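Local coordinates for C2 domain protein (Ramazzottius varieornatus, PDB 7DF2), which binds three calcium ions in the loops at one end of a C2 domain, though its wider role in tardigrades remains unsettled, at residues D69-K80 / K125-K135; D141-H149 / C172-V182. One frame throughout, in Å; residues are numbered along the deposited sequence. Where two conformers were deposited one is given.

Contact 1 of 2, residues D69-K80 / K125-K135; sequences DPKIIAFIDTEK and KIAMRVRAIDK. With CA (calcium ion), chain D; CA (calcium ion), chain E; CA (calcium ion), chain C.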
loop_
_atom_site.group_PDB
_atom_site.type_symbol
_atom_site.label_atom_id
_atom_site.label_comp_id
_atom_site.label_asym_id
_atom_site.label_seq_id
_atom_site.Cartn_x
_atom_site.Cartn_y
_atom_site.Cartn_z
ATOM N N ASP A 69 1.667 -18.175 -5.178
ATOM C CA ASP A 69 0.364 -17.892 -5.790
ATOM C C ASP A 69 -0.179 -16.627 -5.146
ATOM O O ASP A 69 -1.070 -16.682 -4.287
ATOM C CB ASP A 69 -0.591 -19.066 -5.622
ATOM C CG ASP A 69 0.091 -20.366 -5.900
ATOM O OD1 ASP A 69 0.620 -20.492 -7.018
ATOM O OD2 ASP A 69 0.167 -21.221 -4.985
ATOM N N PRO A 70 0.357 -15.468 -5.525
ATOM C CA PRO A 70 0.159 -14.265 -4.713
ATOM C C PRO A 70 -1.225 -13.661 -4.892
ATOM O O PRO A 70 -1.743 -13.537 -6.007
ATOM C CB PRO A 70 1.249 -13.315 -5.217
ATOM C CG PRO A 70 1.465 -13.740 -6.632
ATOM C CD PRO A 70 1.276 -15.227 -6.648
ATOM N N LYS A 71 -1.834 -13.319 -3.767
ATOM C CA LYS A 71 -2.941 -12.378 -3.717
ATOM C C LYS A 71 -2.394 -11.152 -3.006
ATOM O O LYS A 71 -1.942 -11.248 -1.857
ATOM C CB LYS A 71 -4.157 -12.947 -2.979
ATOM C CG LYS A 71 -5.338 -11.951 -2.922
ATOM C CD LYS A 71 -6.598 -12.613 -2.337
ATOM C CE LYS A 71 -7.748 -11.608 -2.237
ATOM N NZ LYS A 71 -8.984 -12.214 -1.653
ATOM N N ILE A 72 -2.399 -10.015 -3.692
ATOM C CA ILE A 72 -1.761 -8.802 -3.199
ATOM C C ILE A 72 -2.825 -7.724 -3.099
ATOM O O ILE A 72 -3.519 -7.444 -4.081
ATOM C CB ILE A 72 -0.604 -8.369 -4.122
ATOM C CG1 ILE A 72 0.436 -9.491 -4.192
ATOM C CG2 ILE A 72 0.030 -7.073 -3.615
ATOM C CD1 ILE A 72 1.549 -9.277 -5.237
ATOM N N ILE A 73 -2.963 -7.131 -1.918
ATOM C CA ILE A 73 -4.010 -6.149 -1.653
ATOM C C ILE A 73 -3.375 -4.891 -1.075
ATOM O O ILE A 73 -2.308 -4.940 -0.456
ATOM C CB ILE A 73 -5.091 -6.707 -0.693
ATOM C CG1 ILE A 73 -4.499 -6.943 0.700
ATOM C CG2 ILE A 73 -5.666 -8.021 -1.237
ATOM C CD1 ILE A 73 -5.498 -7.565 1.675
ATOM N N ALA A 74 -4.028 -3.746 -1.299
ATOM C CA ALA A 74 -3.445 -2.456 -0.950
ATOM C C ALA A 74 -4.505 -1.504 -0.411
ATOM O O ALA A 74 -5.696 -1.615 -0.718
ATOM C CB ALA A 74 -2.749 -1.801 -2.152
ATOM N N PHE A 75 -4.042 -0.544 0.391
ATOM C CA PHE A 75 -4.921 0.449 0.999
ATOM C C PHE A 75 -4.109 1.689 1.350
ATOM O O PHE A 75 -2.966 1.571 1.802
ATOM C CB PHE A 75 -5.589 -0.139 2.250
ATOM C CG PHE A 75 -6.687 0.722 2.822
ATOM C CD1 PHE A 75 -7.969 0.674 2.290
ATOM C CD2 PHE A 75 -6.437 1.559 3.901
ATOM C CE1 PHE A 75 -8.988 1.451 2.826
ATOM C CE2 PHE A 75 -7.450 2.339 4.438
ATOM C CZ PHE A 75 -8.723 2.284 3.893
ATOM N N ILE A 76 -4.693 2.872 1.139
ATOM C CA ILE A 76 -4.094 4.127 1.589
ATOM C C ILE A 76 -4.719 4.449 2.943
ATOM O O ILE A 76 -5.916 4.760 3.017
ATOM C CB ILE A 76 -4.338 5.267 0.586
ATOM C CG1 ILE A 76 -3.688 4.964 -0.766
ATOM C CG2 ILE A 76 -3.830 6.576 1.144
ATOM C CD1 ILE A 76 -4.232 5.842 -1.930
ATOM N N ASP A 77 -3.920 4.371 4.017
ATOM C CA ASP A 77 -4.426 4.507 5.389
ATOM C C ASP A 77 -4.207 5.939 5.880
ATOM O O ASP A 77 -3.135 6.280 6.389
ATOM C CB ASP A 77 -3.746 3.497 6.311
ATOM C CG ASP A 77 -4.296 3.540 7.737
ATOM O OD1 ASP A 77 -5.243 4.325 8.003
ATOM O OD2 ASP A 77 -3.776 2.779 8.584
ATOM N N THR A 78 -5.244 6.763 5.778
ATOM C CA THR A 78 -5.154 8.147 6.220
ATOM C C THR A 78 -5.517 8.338 7.687
ATOM O O THR A 78 -5.415 9.465 8.186
ATOM C CB THR A 78 -6.077 9.022 5.371
ATOM O OG1 THR A 78 -7.408 8.500 5.449
ATOM C CG2 THR A 78 -5.593 9.044 3.903
ATOM N N GLU A 79 -5.934 7.284 8.381
ATOM C CA GLU A 79 -6.518 7.406 9.713
ATOM C C GLU A 79 -5.714 6.733 10.814
ATOM O O GLU A 79 -5.615 7.280 11.918
ATOM C CB GLU A 79 -7.942 6.829 9.719
ATOM C CG GLU A 79 -8.869 7.375 8.642
ATOM C CD GLU A 79 -10.250 6.743 8.709
ATOM O OE1 GLU A 79 -10.526 6.033 9.698
ATOM O OE2 GLU A 79 -11.061 6.950 7.783
ATOM N N LYS A 80 -5.138 5.555 10.565
ATOM C CA LYS A 80 -4.480 4.781 11.626
ATOM C C LYS A 80 -3.064 4.344 11.242
ATOM O O LYS A 80 -2.710 3.168 11.370
ATOM C CB LYS A 80 -5.345 3.574 11.985
ATOM C CG LYS A 80 -6.778 3.921 12.375
ATOM C CD LYS A 80 -6.826 4.513 13.779
ATOM C CE LYS A 80 -8.224 4.466 14.393
ATOM N NZ LYS A 80 -8.318 5.322 15.621
ATOM N N LYS A 125 0.769 11.877 8.897
ATOM C CA LYS A 125 1.352 10.676 8.310
ATOM C C LYS A 125 0.256 9.891 7.612
ATOM O O LYS A 125 -0.816 9.676 8.186
ATOM C CB LYS A 125 1.997 9.790 9.386
ATOM C CG LYS A 125 3.451 10.087 9.659
ATOM C CD LYS A 125 4.167 8.859 10.182
ATOM C CE LYS A 125 3.604 8.427 11.512
ATOM N NZ LYS A 125 4.534 7.494 12.184
ATOM N N ILE A 126 0.527 9.438 6.392
ATOM C CA ILE A 126 -0.377 8.553 5.670
ATOM C C ILE A 126 0.372 7.261 5.384
ATOM O O ILE A 126 1.471 7.287 4.817
ATOM C CB ILE A 126 -0.876 9.195 4.364
ATOM C CG1 ILE A 126 -1.731 10.427 4.676
ATOM C CG2 ILE A 126 -1.663 8.199 3.523
ATOM C CD1 ILE A 126 -2.106 11.229 3.450
ATOM N N ALA A 127 -0.216 6.140 5.771
ATOM C CA ALA A 127 0.437 4.843 5.643
ATOM C C ALA A 127 -0.035 4.157 4.370
ATOM O O ALA A 127 -1.217 3.823 4.242
ATOM C CB ALA A 127 0.145 3.969 6.857
ATOM N N MET A 128 0.882 3.955 3.432
ATOM C CA MET A 128 0.621 3.054 2.315
ATOM C C MET A 128 0.762 1.630 2.840
ATOM O O MET A 128 1.816 1.275 3.380
ATOM C CB MET A 128 1.601 3.324 1.177
ATOM C CG MET A 128 1.402 4.692 0.540
ATOM S SD MET A 128 2.512 4.948 -0.855
ATOM C CE MET A 128 4.065 5.318 -0.056
ATOM N N ARG A 129 -0.307 0.838 2.739
ATOM C CA ARG A 129 -0.343 -0.512 3.298
ATOM C C ARG A 129 -0.495 -1.513 2.163
ATOM O O ARG A 129 -1.343 -1.334 1.286
ATOM C CB ARG A 129 -1.494 -0.681 4.300
ATOM C CG ARG A 129 -1.341 0.132 5.576
ATOM C CD ARG A 129 -2.400 -0.287 6.591
ATOM N NE ARG A 129 -2.292 0.489 7.820
ATOM C CZ ARG A 129 -1.553 0.135 8.867
ATOM N NH1 ARG A 129 -0.847 -0.993 8.846
ATOM N NH2 ARG A 129 -1.523 0.912 9.940
ATOM N N VAL A 130 0.315 -2.574 2.185
ATOM C CA VAL A 130 0.190 -3.674 1.236
ATOM C C VAL A 130 0.272 -4.974 2.017
ATOM O O VAL A 130 1.091 -5.109 2.934
ATOM C CB VAL A 130 1.290 -3.648 0.147
ATOM C CG1 VAL A 130 1.199 -4.884 -0.755
ATOM C CG2 VAL A 130 1.195 -2.382 -0.700
ATOM N N ARG A 131 -0.584 -5.923 1.669
ATOM C CA ARG A 131 -0.479 -7.266 2.225
ATOM C C ARG A 131 -0.406 -8.274 1.088
ATOM O O ARG A 131 -1.203 -8.222 0.142
ATOM C CB ARG A 131 -1.654 -7.586 3.153
ATOM C CG ARG A 131 -1.676 -9.060 3.631
ATOM C CD ARG A 131 -2.790 -9.246 4.668
ATOM N NE ARG A 131 -2.931 -10.625 5.115
ATOM C CZ ARG A 131 -2.236 -11.160 6.115
ATOM N NH1 ARG A 131 -1.348 -10.434 6.772
ATOM N NH2 ARG A 131 -2.435 -12.424 6.461
ATOM N N ALA A 132 0.551 -9.190 1.180
ATOM C CA ALA A 132 0.707 -10.246 0.194
ATOM C C ALA A 132 0.604 -11.592 0.891
ATOM O O ALA A 132 1.258 -11.816 1.912
ATOM C CB ALA A 132 2.052 -10.130 -0.536
ATOM N N ILE A 133 -0.216 -12.487 0.342
ATOM C CA ILE A 133 -0.294 -13.859 0.837
ATOM C C ILE A 133 -0.148 -14.788 -0.355
ATOM O O ILE A 133 -0.419 -14.425 -1.501
ATOM C CB ILE A 133 -1.604 -14.181 1.605
ATOM C CG1 ILE A 133 -2.819 -14.048 0.690
ATOM C CG2 ILE A 133 -1.783 -13.249 2.786
ATOM C CD1 ILE A 133 -3.373 -15.364 0.190
ATOM N N ASP A 134 0.318 -15.997 -0.066
ATOM C CA ASP A 134 0.324 -17.087 -1.030
ATOM C C ASP A 134 -0.949 -17.895 -0.811
ATOM O O ASP A 134 -1.212 -18.350 0.306
ATOM C CB ASP A 134 1.566 -17.961 -0.834
ATOM C CG ASP A 134 1.417 -19.337 -1.460
ATOM O OD1 ASP A 134 1.132 -19.399 -2.663
ATOM O OD2 ASP A 134 1.575 -20.358 -0.755
ATOM N N LYS A 135 -1.749 -18.053 -1.862
ATOM C CA LYS A 135 -2.957 -18.855 -1.736
ATOM C C LYS A 135 -2.596 -20.332 -1.655
ATOM O O LYS A 135 -1.813 -20.836 -2.468
ATOM C CB LYS A 135 -3.890 -18.610 -2.920
ATOM C CG LYS A 135 -4.477 -17.219 -2.962
ATOM C CD LYS A 135 -5.416 -17.073 -4.148
ATOM C CE LYS A 135 -4.677 -17.309 -5.455
ATOM N NZ LYS A 135 -3.705 -16.217 -5.731
HETATM CA CA CA D . 0.358 -21.730 -2.716
HETATM CA CA CA E . 2.018 -22.472 -6.250
HETATM CA CA CA C . 2.032 -22.285 0.482
HETATM O O HOH W 1 -3.228 -10.465 0.447
HETATM O O HOH W 2 -3.136 9.904 9.687
HETATM O O HOH W 3 2.489 -24.390 1.537
HETATM O O HOH W 4 -0.667 -23.811 -3.386
HETATM O O HOH W 5 0.076 -23.820 -6.894
#

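Contact 2 of 2, residues D141-H149 / C172-V182; sequences DKIDNYKCH and CAGEDRASSKV. With CA (calcium ion), chain C.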
loop_
_atom_site.group_PDB
_atom_site.type_symbol
_atom_site.label_atom_id
_atom_site.label_comp_id
_atom_site.label_asym_id
_atom_site.label_seq_id
_atom_site.Cartn_x
_atom_site.Cartn_y
_atom_site.Cartn_z
ATOM N N ASP A 141 -1.278 -18.219 3.196
ATOM C CA ASP A 141 0.104 -18.477 3.601
ATOM C C ASP A 141 0.787 -17.114 3.517
ATOM O O ASP A 141 1.083 -16.648 2.416
ATOM C CB ASP A 141 0.723 -19.515 2.656
ATOM C CG ASP A 141 2.156 -19.878 2.983
ATOM O OD1 ASP A 141 2.862 -19.132 3.694
ATOM O OD2 ASP A 141 2.592 -20.934 2.472
ATOM N N LYS A 142 1.003 -16.458 4.660
ATOM C CA LYS A 142 1.410 -15.053 4.632
ATOM C C LYS A 142 2.794 -14.871 4.016
ATOM O O LYS A 142 3.760 -15.559 4.385
ATOM C CB LYS A 142 1.377 -14.462 6.044
ATOM C CG LYS A 142 1.883 -13.018 6.133
ATOM C CD LYS A 142 2.076 -12.602 7.599
ATOM C CE LYS A 142 2.427 -11.131 7.712
ATOM N NZ LYS A 142 2.565 -10.736 9.147
ATOM N N ILE A 143 2.881 -13.960 3.042
ATOM C CA ILE A 143 4.171 -13.535 2.516
ATOM C C ILE A 143 4.658 -12.398 3.397
ATOM O O ILE A 143 5.650 -12.556 4.116
ATOM C CB ILE A 143 4.088 -13.159 1.027
ATOM C CG1 ILE A 143 3.784 -14.425 0.230
ATOM C CG2 ILE A 143 5.408 -12.576 0.541
ATOM C CD1 ILE A 143 3.298 -14.167 -1.146
ATOM N N ASP A 144 3.960 -11.262 3.391
ATOM C CA ASP A 144 4.296 -10.210 4.345
ATOM C C ASP A 144 3.250 -9.109 4.301
ATOM O O ASP A 144 2.416 -9.037 3.391
ATOM C CB ASP A 144 5.684 -9.609 4.095
ATOM C CG ASP A 144 6.489 -9.463 5.391
ATOM O OD1 ASP A 144 5.856 -9.171 6.424
ATOM O OD2 ASP A 144 7.732 -9.656 5.382
ATOM N N ASN A 145 3.309 -8.262 5.332
ATOM C CA ASN A 145 2.682 -6.946 5.346
ATOM C C ASN A 145 3.772 -5.900 5.126
ATOM O O ASN A 145 4.898 -6.046 5.610
ATOM C CB ASN A 145 1.965 -6.675 6.674
ATOM C CG ASN A 145 0.801 -7.621 6.934
ATOM O OD1 ASN A 145 0.124 -8.066 6.013
ATOM N ND2 ASN A 145 0.550 -7.911 8.207
ATOM N N TYR A 146 3.433 -4.835 4.403
ATOM C CA TYR A 146 4.382 -3.782 4.063
ATOM C C TYR A 146 3.730 -2.445 4.375
ATOM O O TYR A 146 2.582 -2.224 3.991
ATOM C CB TYR A 146 4.767 -3.844 2.568
ATOM C CG TYR A 146 5.183 -5.210 2.085
ATOM C CD1 TYR A 146 4.230 -6.170 1.736
ATOM C CD2 TYR A 146 6.526 -5.541 1.951
ATOM C CE1 TYR A 146 4.605 -7.424 1.298
ATOM C CE2 TYR A 146 6.918 -6.802 1.509
ATOM C CZ TYR A 146 5.958 -7.740 1.188
ATOM O OH TYR A 146 6.344 -8.995 0.753
ATOM N N LYS A 147 4.441 -1.565 5.080
ATOM C CA LYS A 147 3.912 -0.241 5.400
ATOM C C LYS A 147 4.986 0.806 5.174
ATOM O O LYS A 147 6.111 0.671 5.666
ATOM C CB LYS A 147 3.405 -0.167 6.847
ATOM C CG LYS A 147 2.842 1.197 7.243
ATOM C CD LYS A 147 2.150 1.142 8.601
ATOM C CE LYS A 147 3.165 1.204 9.742
ATOM N NZ LYS A 147 2.499 1.110 11.075
ATOM N N CYS A 148 4.610 1.853 4.446
ATOM C CA CYS A 148 5.467 2.958 4.048
ATOM C C CYS A 148 4.702 4.241 4.340
ATOM O O CYS A 148 3.518 4.337 4.001
ATOM C CB CYS A 148 5.794 2.847 2.558
ATOM S SG CYS A 148 6.808 4.117 1.872
ATOM N N HIS A 149 5.349 5.218 4.975
ATOM C CA HIS A 149 4.654 6.445 5.336
ATOM C C HIS A 149 4.891 7.579 4.349
ATOM O O HIS A 149 6.011 7.799 3.885
ATOM C CB HIS A 149 5.090 6.898 6.728
ATOM C CG HIS A 149 4.676 5.960 7.816
ATOM N ND1 HIS A 149 3.361 5.612 8.028
ATOM C CD2 HIS A 149 5.400 5.302 8.750
ATOM C CE1 HIS A 149 3.292 4.777 9.051
ATOM N NE2 HIS A 149 4.515 4.574 9.506
ATOM N N CYS A 172 9.920 -0.683 -0.085
ATOM C CA CYS A 172 9.231 -0.798 1.189
ATOM C C CYS A 172 9.439 -2.193 1.760
ATOM O O CYS A 172 8.971 -3.175 1.175
ATOM C CB CYS A 172 7.741 -0.534 1.007
ATOM S SG CYS A 172 6.948 -0.280 2.555
ATOM N N ALA A 173 10.106 -2.276 2.907
ATOM C CA ALA A 173 10.491 -3.568 3.462
ATOM C C ALA A 173 9.326 -4.287 4.128
ATOM O O ALA A 173 8.486 -3.669 4.791
ATOM C CB ALA A 173 11.619 -3.389 4.488
ATOM N N GLY A 174 9.321 -5.622 4.010
ATOM C CA GLY A 174 8.340 -6.411 4.733
ATOM C C GLY A 174 8.520 -6.306 6.235
ATOM O O GLY A 174 9.637 -6.156 6.743
ATOM N N GLU A 175 7.397 -6.369 6.965
ATOM C CA GLU A 175 7.475 -6.258 8.423
ATOM C C GLU A 175 8.131 -7.485 9.049
ATOM O O GLU A 175 8.860 -7.357 10.044
ATOM C CB GLU A 175 6.091 -6.015 9.034
ATOM C CG GLU A 175 5.199 -7.245 9.226
ATOM C CD GLU A 175 3.829 -6.924 9.852
ATOM O OE1 GLU A 175 3.629 -5.810 10.384
ATOM O OE2 GLU A 175 2.943 -7.801 9.803
ATOM N N ASP A 176 7.902 -8.667 8.479
ATOM C CA ASP A 176 8.458 -9.914 8.994
ATOM C C ASP A 176 9.802 -10.268 8.365
ATOM O O ASP A 176 10.705 -10.734 9.065
ATOM C CB ASP A 176 7.476 -11.068 8.762
ATOM C CG ASP A 176 6.285 -11.034 9.701
ATOM O OD1 ASP A 176 6.277 -10.227 10.663
ATOM O OD2 ASP A 176 5.348 -11.827 9.473
ATOM N N ARG A 177 9.951 -10.085 7.055
ATOM C CA ARG A 177 11.209 -10.330 6.339
ATOM C C ARG A 177 11.563 -9.050 5.593
ATOM O O ARG A 177 11.026 -8.794 4.506
ATOM C CB ARG A 177 11.103 -11.496 5.356
ATOM C CG ARG A 177 11.191 -12.882 5.942
ATOM C CD ARG A 177 11.146 -13.937 4.845
ATOM N NE ARG A 177 12.484 -14.245 4.339
ATOM C CZ ARG A 177 12.945 -13.867 3.146
ATOM N NH1 ARG A 177 14.180 -14.187 2.789
ATOM N NH2 ARG A 177 12.175 -13.192 2.304
ATOM N N ALA A 178 12.475 -8.260 6.165
ATOM C CA ALA A 178 12.840 -6.984 5.558
ATOM C C ALA A 178 13.460 -7.142 4.176
ATOM O O ALA A 178 13.456 -6.179 3.405
ATOM C CB ALA A 178 13.798 -6.217 6.472
ATOM N N SER A 179 13.989 -8.327 3.831
ATOM C CA SER A 179 14.557 -8.497 2.498
ATOM C C SER A 179 13.492 -8.664 1.422
ATOM O O SER A 179 13.816 -8.551 0.234
ATOM C CB SER A 179 15.513 -9.692 2.449
ATOM O OG SER A 179 14.821 -10.901 2.675
ATOM N N SER A 180 12.247 -8.939 1.809
ATOM C CA SER A 180 11.126 -8.868 0.882
ATOM C C SER A 180 10.693 -7.410 0.758
ATOM O O SER A 180 10.503 -6.728 1.769
ATOM C CB SER A 180 9.971 -9.742 1.385
ATOM O OG SER A 180 8.886 -9.713 0.479
ATOM N N LYS A 181 10.539 -6.933 -0.479
ATOM C CA LYS A 181 10.247 -5.529 -0.730
ATOM C C LYS A 181 9.067 -5.394 -1.676
ATOM O O LYS A 181 8.965 -6.132 -2.656
ATOM C CB LYS A 181 11.444 -4.797 -1.347
ATOM C CG LYS A 181 12.767 -5.061 -0.641
ATOM C CD LYS A 181 12.949 -4.220 0.598
ATOM C CE LYS A 181 14.428 -4.250 1.001
ATOM N NZ LYS A 181 14.652 -4.120 2.465
ATOM N N VAL A 182 8.179 -4.450 -1.377
ATOM C CA VAL A 182 7.218 -3.947 -2.347
ATOM C C VAL A 182 7.706 -2.567 -2.761
ATOM O O VAL A 182 8.116 -1.765 -1.915
ATOM C CB VAL A 182 5.774 -3.903 -1.812
ATOM C CG1 VAL A 182 5.606 -2.902 -0.692
ATOM C CG2 VAL A 182 4.819 -3.548 -2.967
HETATM CA CA CA C . 2.032 -22.285 0.482
HETATM O O HOH W 6 6.469 -2.881 6.578
HETATM O O HOH W 7 8.560 -0.818 5.826
HETATM O O HOH W 3 2.489 -24.390 1.537
#

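Contact 1 of 2, residues D69-K80 / K125-K135
I72 and V130 cross on the inward face of two antiparallel strands, an example of large side chains set opposite alanines in a ladder. I72 CG2 leans against V130 CG1 at 3.8 Å, and I72 CG1 lies over A132 CB at 4.0 Å. V130 CG2 in turn lies against A74 CB at 4.2 Å, each alanine the hollow for the bulk opposite. I76 has CG1 beside its backbone N (chi1 -62°), turning I76 CG2 onto I126 CG2 at 3.6 Å. On the outward face I73 and R131 run side by side. R129 NE forms a salt bridge with D77 OD2 at 2.8 Å, their planes 39° apart; R129 NH2 makes a longer, more bent bond to that oxygen and reaches K80 O at 2.9 Å. D77 OD1 takes E79 N, an Asx turn, and K80 N as well, which makes an Asx motif; N201 is a further partner. At the far end D69 N donates to D134 OD1 at 2.8 Å; both carboxylates bind the central calcium ion, and each also reaches one of the outer two. Strand 70-77 also pairs with strand 96-100, and M45 of strand 41-51 packs against I76, M128 and V130 from the facing sheet.

Contact 2 of 2, residues D141-H149 / C172-V182
A beta hairpin, made by strand 170-173 and the start of strand 181-190, sends its connecting loop over strand 139-150, and the carboxylate of D144 receives it. D144 OD1 takes D176 N at 2.9 Å and D144 OD2 takes R177 N at 2.8 Å, each on its syn lone pair; the anti lone pair of OD1 accepts from N145 N, which helps hold the group's rotation. Exchanging this aspartate for an alanine removes both acceptors, and the amides of D176 and R177 would probably be left without mates and the loop freer to shift. The extended chain of K142 brings NZ to E175 OE2 and D176 OD2, both at 3.0 Å, a salt-bridge network that is likely to ease the crowding of negative charge. N145 ND2 also bonds to E175 OE2, from above the carboxylate plane. The ring of Y146 has V182 CB over one face, offset toward the rim, and the backbone of S180 at its edge; its OH lies 2.7 Å from S180 OG, which also bonds to D51 O. I143 and D144 form a classic bulge opposite A132 of strand 121-136, while L50 of strand 41-51 touches both Y146 and V182, where the two sheets meet.

How the contacts relate
Contact 1 and contact 2 lie in series along the chain, their centres about 10 Å apart, and share a sheet: strand 121-136 of the first pairs with strand 139-150 of the second. Probable backbone hydrogen bonds join D134 N to D141 O and M128 N to C148 O, each 2.7 Å, while I143 CD1 packs against I133 C at 3.6 Å. Side chains add another tie, R131 NH1 bonding to N145 OD1. Both contacts end at one calcium ion, bound by D134 OD2 at 2.3 Å and D141 OD2 at 2.5 Å, with C62, D63 and D136 completing the protein ligands. Neighbouring strands thus deliver side chains from separate contacts to a single metal.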